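Local coordinates for Rna-directed RNA polymerase (Infectious pancreatic necrosis virus, PDB 3ZED), which synthesises viral RNA from ribonucleoside triphosphates on an RNA template, releasing diphosphate, and probably also exists covalently attached to the genomic RNA, at residues Q46-F51 with M460-K465; A247-I252 with S456-N461; Y326-L331 with S450-S455. One frame throughout, in Å; residues are numbered along the deposited sequence.

How the contacts relate
From the N terminus the chain first supplies helix 45-54, then the 247-252 loop, then helix 326-340; their partners follow as one continuous run, 450-465. Contact 1 closes the longest loop, with 408 residues between its segments. Contact 2 spans 203 residues and ends on the same stretch as contact 1, sharing Met460 and Asn461 with it; contact 3 spans 118 and nests within both. The run leaves helix 438-452 at contact 3, enters strand 456-459 at contact 2 and returns along strand 462-465 at contact 1. Bonds also join them directly: Ala247 O is 2.8 Å from Tyr326 N, and Lys465 NZ lies 2.8 Å from Asp454 O.

Contact 1. Residues Q46-F51 with M460-K465; sequences QAAAQF and MNLQLK
Ala48 and Ala49 of helix 45-54 touch Met460 and Leu462 at the turn and start of strand 462-465, and every contact of side chain with side chain is methyl to methyl. Of the two alanines, only Ala48 points its CB at the partner. Met460 brings its terminal methyl: CE lies 3.8 Å from Ala48 CB. The side chain is extended as far as SD and then bends (chi3 -144°), which carries the methyl to the helix. Leu462 divides its two branches between neighbouring alanines. Its CD1, anti to CA (chi2 173°), reaches 3.9 Å from Ala48 CB, and its CD2 stands 4.1 Å from Ala49 CB. Ala48 CB therefore has a methyl from each of the two opposing residues, whereas Ala49 meets Leu462 alone.

One further approach involves the backbone: Leu462 CD1 is 3.9 Å from Ala49 N, a van der Waals approach to the helix backbone. The helical bonds run within their own segment, as in Gln50 N to Gln46 O at 3.0 Å.

The polar interactions of the strand lie elsewhere. Gln463, on the other side of it, bonds to Arg63 through OE1, and Lys465 NZ forms a salt bridge with Glu790. Leu464 adds to the same apolar layer by resting on Leu52 of the helix.

Met460 and Asn461 make the two-residue turn of a beta hairpin, close to type II'. The short alanine side chains let the helix approach to 7.6 Å between the CA atoms of Ala49 and Leu462. The contact is apolar and non-directional, with Ala48 and Met460 buried and Ala49 and Leu462 partly exposed; dispersion and partial burial probably account for it.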
loop_
_atom_site.group_PDB
_atom_site.type_symbol
_atom_site.label_atom_id
_atom_site.label_comp_id
_atom_site.label_asym_id
_atom_site.label_seq_id
_atom_site.Cartn_x
_atom_site.Cartn_y
_atom_site.Cartn_z
ATOM N N GLN B 46 -2.879 4.781 31.807
ATOM C CA GLN B 46 -2.965 3.810 32.903
ATOM C C GLN B 46 -3.875 2.632 32.538
ATOM O O GLN B 46 -3.449 1.482 32.647
ATOM C CB GLN B 46 -3.462 4.467 34.212
ATOM C CG GLN B 46 -2.908 5.872 34.522
ATOM C CD GLN B 46 -3.699 6.993 33.867
ATOM O OE1 GLN B 46 -3.175 7.764 33.057
ATOM N NE2 GLN B 46 -4.978 7.121 34.212
ATOM N N ALA B 47 -5.119 2.921 32.101
ATOM C CA ALA B 47 -6.104 1.909 31.692
ATOM C C ALA B 47 -5.635 1.149 30.451
ATOM O O ALA B 47 -5.790 -0.073 30.405
ATOM C CB ALA B 47 -7.446 2.559 31.431
ATOM N N ALA B 48 -5.007 1.857 29.482
ATOM C CA ALA B 48 -4.472 1.245 28.261
ATOM C C ALA B 48 -3.310 0.300 28.583
ATOM O O ALA B 48 -3.300 -0.829 28.091
ATOM C CB ALA B 48 -4.026 2.315 27.272
ATOM N N ALA B 49 -2.360 0.739 29.433
ATOM C CA ALA B 49 -1.197 -0.070 29.811
ATOM C C ALA B 49 -1.635 -1.335 30.560
ATOM O O ALA B 49 -1.182 -2.428 30.219
ATOM C CB ALA B 49 -0.228 0.747 30.653
ATOM N N GLN B 50 -2.568 -1.190 31.525
ATOM C CA GLN B 50 -3.123 -2.286 32.325
ATOM C C GLN B 50 -3.770 -3.356 31.429
ATOM O O GLN B 50 -3.496 -4.546 31.627
ATOM C CB GLN B 50 -4.136 -1.737 33.334
ATOM C CG GLN B 50 -4.581 -2.718 34.410
ATOM C CD GLN B 50 -5.759 -2.152 35.168
ATOM O OE1 GLN B 50 -6.839 -1.912 34.598
ATOM N NE2 GLN B 50 -5.561 -1.876 36.463
ATOM N N PHE B 51 -4.618 -2.931 30.457
ATOM C CA PHE B 51 -5.292 -3.799 29.483
ATOM C C PHE B 51 -4.270 -4.600 28.652
ATOM O O PHE B 51 -4.460 -5.800 28.441
ATOM C CB PHE B 51 -6.196 -2.950 28.556
ATOM C CG PHE B 51 -6.754 -3.644 27.331
ATOM C CD1 PHE B 51 -7.964 -4.336 27.390
ATOM C CD2 PHE B 51 -6.090 -3.577 26.106
ATOM C CE1 PHE B 51 -8.500 -4.947 26.246
ATOM C CE2 PHE B 51 -6.626 -4.187 24.964
ATOM C CZ PHE B 51 -7.827 -4.871 25.042
ATOM N N MET B 460 -0.585 7.451 22.882
ATOM C CA MET B 460 -0.583 8.226 24.143
ATOM C C MET B 460 0.902 8.446 24.486
ATOM O O MET B 460 1.659 8.855 23.597
ATOM C CB MET B 460 -1.396 7.548 25.269
ATOM C CG MET B 460 -2.833 7.281 24.885
ATOM S SD MET B 460 -3.828 6.807 26.301
ATOM C CE MET B 460 -4.859 5.673 25.592
ATOM N N ASN B 461 1.333 8.103 25.708
ATOM C CA ASN B 461 2.729 8.186 26.134
ATOM C C ASN B 461 3.360 6.761 26.126
ATOM O O ASN B 461 4.418 6.567 26.714
ATOM C CB ASN B 461 2.809 8.842 27.537
ATOM C CG ASN B 461 2.245 8.009 28.672
ATOM O OD1 ASN B 461 1.556 7.003 28.474
ATOM N ND2 ASN B 461 2.549 8.398 29.905
ATOM N N LEU B 462 2.698 5.774 25.456
ATOM C CA LEU B 462 3.129 4.372 25.440
ATOM C C LEU B 462 3.851 3.968 24.158
ATOM O O LEU B 462 3.308 4.094 23.054
ATOM C CB LEU B 462 1.931 3.411 25.668
ATOM C CG LEU B 462 1.085 3.599 26.941
ATOM C CD1 LEU B 462 -0.114 2.714 26.912
ATOM C CD2 LEU B 462 1.881 3.302 28.217
ATOM N N GLN B 463 5.073 3.424 24.330
ATOM C CA GLN B 463 5.874 2.894 23.226
ATOM C C GLN B 463 5.642 1.393 23.217
ATOM O O GLN B 463 6.088 0.666 24.118
ATOM C CB GLN B 463 7.343 3.286 23.360
ATOM C CG GLN B 463 7.552 4.751 23.009
ATOM C CD GLN B 463 8.924 5.247 23.351
ATOM O OE1 GLN B 463 9.928 4.550 23.164
ATOM N NE2 GLN B 463 8.989 6.472 23.858
ATOM N N LEU B 464 4.814 0.965 22.259
ATOM C CA LEU B 464 4.363 -0.419 22.132
ATOM C C LEU B 464 5.098 -1.170 21.057
ATOM O O LEU B 464 5.515 -0.573 20.082
ATOM C CB LEU B 464 2.851 -0.444 21.818
ATOM C CG LEU B 464 1.973 0.376 22.768
ATOM C CD1 LEU B 464 0.560 0.493 22.245
ATOM C CD2 LEU B 464 2.053 -0.147 24.226
ATOM N N LYS B 465 5.212 -2.491 21.219
ATOM C CA LYS B 465 5.786 -3.367 20.210
ATOM C C LYS B 465 4.857 -3.437 19.001
ATOM O O LYS B 465 3.631 -3.417 19.170
ATOM C CB LYS B 465 5.974 -4.786 20.807
ATOM C CG LYS B 465 6.735 -5.761 19.910
ATOM C CD LYS B 465 8.223 -5.361 19.823
ATOM C CE LYS B 465 8.938 -6.212 18.818
ATOM N NZ LYS B 465 10.326 -5.747 18.619
#

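Contact 2. Residues A247-I252 with S456-N461; sequences AGLPYI and SCLLMN
Leu249 and Ile252, which both touch Leu458, are presented by a turn that is closed by the 2.9 Å bond from Tyr251 N to Gly248 O. With Leu249 and Pro250 at its corners and a cis peptide between them, this is a type VIa beta turn. The turn forms the first part of a predicted GTP site, Gly248 to Thr255, in the loop between strand 235-236 and helix 260-278. Pro250 CG lies over one face of the Tyr251 ring, displaced from its centre, 3.9 Å from the plane, and the Tyr251 hydroxyl is bonded to Ser94 O, which probably helps to steady the turn.

The partner is strand 456-459, the first arm of a beta hairpin, which also runs parallel to strand 299-310. Leu458 points from it toward the loop, with CG opposite the backbone N (chi1 -175°). Across the contact its side chain meets both loop residues at about right angles. Leu301 of strand 299-310 packs against both Leu249 and Ile252, so the loop rests on two adjoining strands of the sheet. The contact is apolar throughout. The two segments bury only 88 Å² between them; strand 299-310 supplies further packing for the loop. A single methyl makes both approaches: Leu458 CD2 stands 3.9 Å from Ile252 CD1 and 4.0 Å from Leu249 CD2.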
loop_
_atom_site.group_PDB
_atom_site.type_symbol
_atom_site.label_atom_id
_atom_site.label_comp_id
_atom_site.label_asym_id
_atom_site.label_seq_id
_atom_site.Cartn_x
_atom_site.Cartn_y
_atom_site.Cartn_z
ATOM N N ALA B 247 4.165 14.092 9.612
ATOM C CA ALA B 247 5.621 14.047 9.620
ATOM C C ALA B 247 6.120 12.833 10.410
ATOM O O ALA B 247 7.199 12.311 10.131
ATOM C CB ALA B 247 6.176 15.325 10.233
ATOM N N GLY B 248 5.339 12.419 11.400
ATOM C CA GLY B 248 5.698 11.339 12.313
ATOM C C GLY B 248 6.766 11.823 13.281
ATOM O O GLY B 248 7.055 13.028 13.346
ATOM N N LEU B 249 7.373 10.884 14.030
ATOM C CA LEU B 249 8.440 11.210 14.976
ATOM C C LEU B 249 9.663 11.780 14.238
ATOM O O LEU B 249 9.935 11.359 13.112
ATOM C CB LEU B 249 8.862 9.993 15.820
ATOM C CG LEU B 249 7.842 9.400 16.787
ATOM C CD1 LEU B 249 8.480 8.308 17.622
ATOM C CD2 LEU B 249 7.289 10.442 17.729
ATOM N N PRO B 250 10.371 12.777 14.810
ATOM C CA PRO B 250 10.173 13.395 16.132
ATOM C C PRO B 250 9.358 14.699 16.066
ATOM O O PRO B 250 9.546 15.577 16.920
ATOM C CB PRO B 250 11.615 13.632 16.595
ATOM C CG PRO B 250 12.412 13.852 15.309
ATOM C CD PRO B 250 11.582 13.313 14.157
ATOM N N TYR B 251 8.442 14.821 15.077
ATOM C CA TYR B 251 7.653 16.044 14.911
ATOM C C TYR B 251 6.147 15.800 15.015
ATOM O O TYR B 251 5.430 15.946 14.023
ATOM C CB TYR B 251 8.005 16.763 13.587
ATOM C CG TYR B 251 9.493 17.001 13.432
ATOM C CD1 TYR B 251 10.153 17.947 14.212
ATOM C CD2 TYR B 251 10.248 16.246 12.542
ATOM C CE1 TYR B 251 11.530 18.132 14.114
ATOM C CE2 TYR B 251 11.627 16.419 12.437
ATOM C CZ TYR B 251 12.264 17.356 13.235
ATOM O OH TYR B 251 13.617 17.541 13.123
ATOM N N ILE B 252 5.657 15.518 16.236
ATOM C CA ILE B 252 4.222 15.308 16.468
ATOM C C ILE B 252 3.474 16.650 16.289
ATOM O O ILE B 252 3.918 17.695 16.783
ATOM C CB ILE B 252 3.942 14.648 17.852
ATOM C CG1 ILE B 252 4.421 13.168 17.862
ATOM C CG2 ILE B 252 2.451 14.743 18.244
ATOM C CD1 ILE B 252 4.765 12.628 19.236
ATOM N N SER B 456 8.405 -0.822 16.614
ATOM C CA SER B 456 7.511 -0.283 17.652
ATOM C C SER B 456 6.610 0.837 17.149
ATOM O O SER B 456 6.781 1.329 16.024
ATOM C CB SER B 456 8.320 0.212 18.857
ATOM O OG SER B 456 9.124 1.351 18.581
ATOM N N CYS B 457 5.637 1.231 17.993
ATOM C CA CYS B 457 4.690 2.300 17.678
ATOM C C CYS B 457 4.412 3.159 18.932
ATOM O O CYS B 457 4.813 2.789 20.025
ATOM C CB CYS B 457 3.403 1.745 17.070
ATOM S SG CYS B 457 2.471 0.660 18.180
ATOM N N LEU B 458 3.779 4.328 18.747
ATOM C CA LEU B 458 3.460 5.256 19.819
ATOM C C LEU B 458 1.973 5.543 19.864
ATOM O O LEU B 458 1.378 5.957 18.866
ATOM C CB LEU B 458 4.252 6.585 19.651
ATOM C CG LEU B 458 4.125 7.639 20.788
ATOM C CD1 LEU B 458 4.728 7.146 22.096
ATOM C CD2 LEU B 458 4.746 8.952 20.394
ATOM N N LEU B 459 1.393 5.378 21.056
ATOM C CA LEU B 459 -0.018 5.654 21.339
ATOM C C LEU B 459 -0.064 6.211 22.734
ATOM O O LEU B 459 0.393 5.546 23.660
ATOM C CB LEU B 459 -0.900 4.395 21.184
ATOM C CG LEU B 459 -2.395 4.645 21.230
ATOM C CD1 LEU B 459 -2.891 5.231 19.908
ATOM C CD2 LEU B 459 -3.151 3.375 21.578
ATOM N N MET B 460 -0.585 7.451 22.882
ATOM C CA MET B 460 -0.583 8.226 24.143
ATOM C C MET B 460 0.902 8.446 24.486
ATOM O O MET B 460 1.659 8.855 23.597
ATOM C CB MET B 460 -1.396 7.548 25.269
ATOM C CG MET B 460 -2.833 7.281 24.885
ATOM S SD MET B 460 -3.828 6.807 26.301
ATOM C CE MET B 460 -4.859 5.673 25.592
ATOM N N ASN B 461 1.333 8.103 25.708
ATOM C CA ASN B 461 2.729 8.186 26.134
ATOM C C ASN B 461 3.360 6.761 26.126
ATOM O O ASN B 461 4.418 6.567 26.714
ATOM C CB ASN B 461 2.809 8.842 27.537
ATOM C CG ASN B 461 2.245 8.009 28.672
ATOM O OD1 ASN B 461 1.556 7.003 28.474
ATOM N ND2 ASN B 461 2.549 8.398 29.905
#

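Contact 3. Residues Y326-L331 with S450-S455; sequences YPTHLL and SMVVDS
This is a small, buried helix-to-helix contact, in which Thr328 from the first turn of helix 326-340 meets Met451 and Val452 at the C-terminal end of helix 438-452. The nearest CA atoms, those of Thr328 and Met451, are 7.9 Å apart, and the two segments bury 121 Å² against each other.

Thr328 uses both of its branches. Its methyl CG2, held opposite the backbone N (chi1 -60° for OG1), lies 3.9 Å from Val452 CG1, and these two side chains run past one another in opposite directions. Its OG1 is 3.6 Å from Met451 CE, an ordinary van der Waals approach. The hydroxyl finds its polar partner elsewhere, in the carbonyl oxygen of Leu297, so the buried oxygen is satisfied while the Met451 methyl packs against it. Met451 is extended to SD and then turns sharply (chi3 91°), which brings CE over Thr328; CE also touches Thr328 CG2, at 4.2 Å.

Both segments fall in the range assigned to the palm domain family; RNA-dependent RNA polymerases share a right-hand architecture of fingers, palm and thumb. Here the helix end leads through a short connection into strand 456-459 of the beta hairpin.

Aromatic side chains pack nearby: Phe270 of helix 260-278 lies against Met451 and Leu331 alike, and Phe443 of helix 438-452 does the same. Val452 also touches Met415 of helix 412-426. At the start of helix 326-340, Leu330 N bonds to Tyr326 O at 3.0 Å, fixing the turn from which Thr328 projects.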
loop_
_atom_site.group_PDB
_atom_site.type_symbol
_atom_site.label_atom_id
_atom_site.label_comp_id
_atom_site.label_asym_id
_atom_site.label_seq_id
_atom_site.Cartn_x
_atom_site.Cartn_y
_atom_site.Cartn_z
ATOM N N TYR B 326 8.955 10.696 8.678
ATOM C CA TYR B 326 9.274 11.270 7.371
ATOM C C TYR B 326 10.691 10.842 6.871
ATOM O O TYR B 326 10.757 10.358 5.740
ATOM C CB TYR B 326 9.121 12.812 7.407
ATOM C CG TYR B 326 9.165 13.547 6.078
ATOM C CD1 TYR B 326 9.288 12.856 4.872
ATOM C CD2 TYR B 326 8.991 14.926 6.019
ATOM C CE1 TYR B 326 9.301 13.528 3.651
ATOM C CE2 TYR B 326 9.001 15.608 4.803
ATOM C CZ TYR B 326 9.166 14.905 3.623
ATOM O OH TYR B 326 9.229 15.586 2.432
ATOM N N PRO B 327 11.800 10.934 7.653
ATOM C CA PRO B 327 13.121 10.533 7.108
ATOM C C PRO B 327 13.190 9.056 6.700
ATOM O O PRO B 327 13.758 8.759 5.652
ATOM C CB PRO B 327 14.088 10.842 8.260
ATOM C CG PRO B 327 13.389 11.859 9.078
ATOM C CD PRO B 327 11.948 11.472 9.023
ATOM N N THR B 328 12.577 8.142 7.499
ATOM C CA THR B 328 12.548 6.690 7.220
ATOM C C THR B 328 11.789 6.425 5.908
ATOM O O THR B 328 12.302 5.688 5.062
ATOM C CB THR B 328 11.948 5.927 8.406
ATOM O OG1 THR B 328 12.771 6.188 9.530
ATOM C CG2 THR B 328 11.892 4.424 8.182
ATOM N N HIS B 329 10.596 7.048 5.742
ATOM C CA HIS B 329 9.756 6.930 4.544
ATOM C C HIS B 329 10.529 7.384 3.289
ATOM O O HIS B 329 10.463 6.712 2.264
ATOM C CB HIS B 329 8.459 7.745 4.701
ATOM C CG HIS B 329 7.599 7.688 3.482
ATOM N ND1 HIS B 329 6.907 6.532 3.146
ATOM C CD2 HIS B 329 7.394 8.617 2.519
ATOM C CE1 HIS B 329 6.294 6.799 2.006
ATOM N NE2 HIS B 329 6.542 8.042 1.597
ATOM N N LEU B 330 11.278 8.496 3.392
ATOM C CA LEU B 330 12.062 9.082 2.307
ATOM C C LEU B 330 13.182 8.119 1.848
ATOM O O LEU B 330 13.315 7.863 0.654
ATOM C CB LEU B 330 12.641 10.429 2.796
ATOM C CG LEU B 330 13.240 11.416 1.775
ATOM C CD1 LEU B 330 12.229 11.781 0.649
ATOM C CD2 LEU B 330 13.734 12.669 2.485
ATOM N N LEU B 331 13.942 7.548 2.802
ATOM C CA LEU B 331 15.042 6.605 2.523
ATOM C C LEU B 331 14.532 5.289 1.896
ATOM O O LEU B 331 15.130 4.806 0.938
ATOM C CB LEU B 331 15.847 6.311 3.799
ATOM C CG LEU B 331 16.641 7.475 4.405
ATOM C CD1 LEU B 331 17.106 7.131 5.829
ATOM C CD2 LEU B 331 17.832 7.871 3.532
ATOM N N SER B 450 14.304 -3.905 9.774
ATOM C CA SER B 450 13.987 -3.859 11.217
ATOM C C SER B 450 13.539 -2.482 11.683
ATOM O O SER B 450 13.148 -2.317 12.842
ATOM C CB SER B 450 15.155 -4.352 12.062
ATOM O OG SER B 450 15.150 -5.767 12.067
ATOM N N MET B 451 13.530 -1.516 10.787
ATOM C CA MET B 451 13.038 -0.197 11.144
ATOM C C MET B 451 11.515 -0.129 10.999
ATOM O O MET B 451 10.880 0.671 11.676
ATOM C CB MET B 451 13.714 0.873 10.296
ATOM C CG MET B 451 15.123 1.186 10.774
ATOM S SD MET B 451 15.879 2.287 9.585
ATOM C CE MET B 451 15.436 3.853 10.277
ATOM N N VAL B 452 10.928 -0.963 10.125
ATOM C CA VAL B 452 9.482 -0.898 9.861
ATOM C C VAL B 452 8.787 -2.273 10.060
ATOM O O VAL B 452 7.560 -2.334 9.996
ATOM C CB VAL B 452 9.164 -0.275 8.467
ATOM C CG1 VAL B 452 9.678 1.160 8.375
ATOM C CG2 VAL B 452 9.704 -1.116 7.319
ATOM N N VAL B 453 9.560 -3.353 10.343
ATOM C CA VAL B 453 8.991 -4.694 10.581
ATOM C C VAL B 453 9.445 -5.197 11.951
ATOM O O VAL B 453 10.655 -5.238 12.230
ATOM C CB VAL B 453 9.294 -5.739 9.473
ATOM C CG1 VAL B 453 8.454 -6.998 9.682
ATOM C CG2 VAL B 453 9.106 -5.161 8.059
ATOM N N ASP B 454 8.447 -5.588 12.805
ATOM C CA ASP B 454 8.609 -6.091 14.178
ATOM C C ASP B 454 9.368 -5.090 15.045
ATOM O O ASP B 454 10.215 -5.490 15.853
ATOM C CB ASP B 454 9.321 -7.474 14.206
ATOM C CG ASP B 454 8.506 -8.652 13.712
ATOM O OD1 ASP B 454 7.257 -8.569 13.737
ATOM O OD2 ASP B 454 9.114 -9.668 13.324
ATOM N N SER B 455 9.067 -3.792 14.875
ATOM C CA SER B 455 9.727 -2.716 15.604
ATOM C C SER B 455 8.747 -2.134 16.638
ATOM O O SER B 455 8.304 -2.908 17.484
ATOM C CB SER B 455 10.314 -1.674 14.649
ATOM O OG SER B 455 9.354 -0.815 14.067
#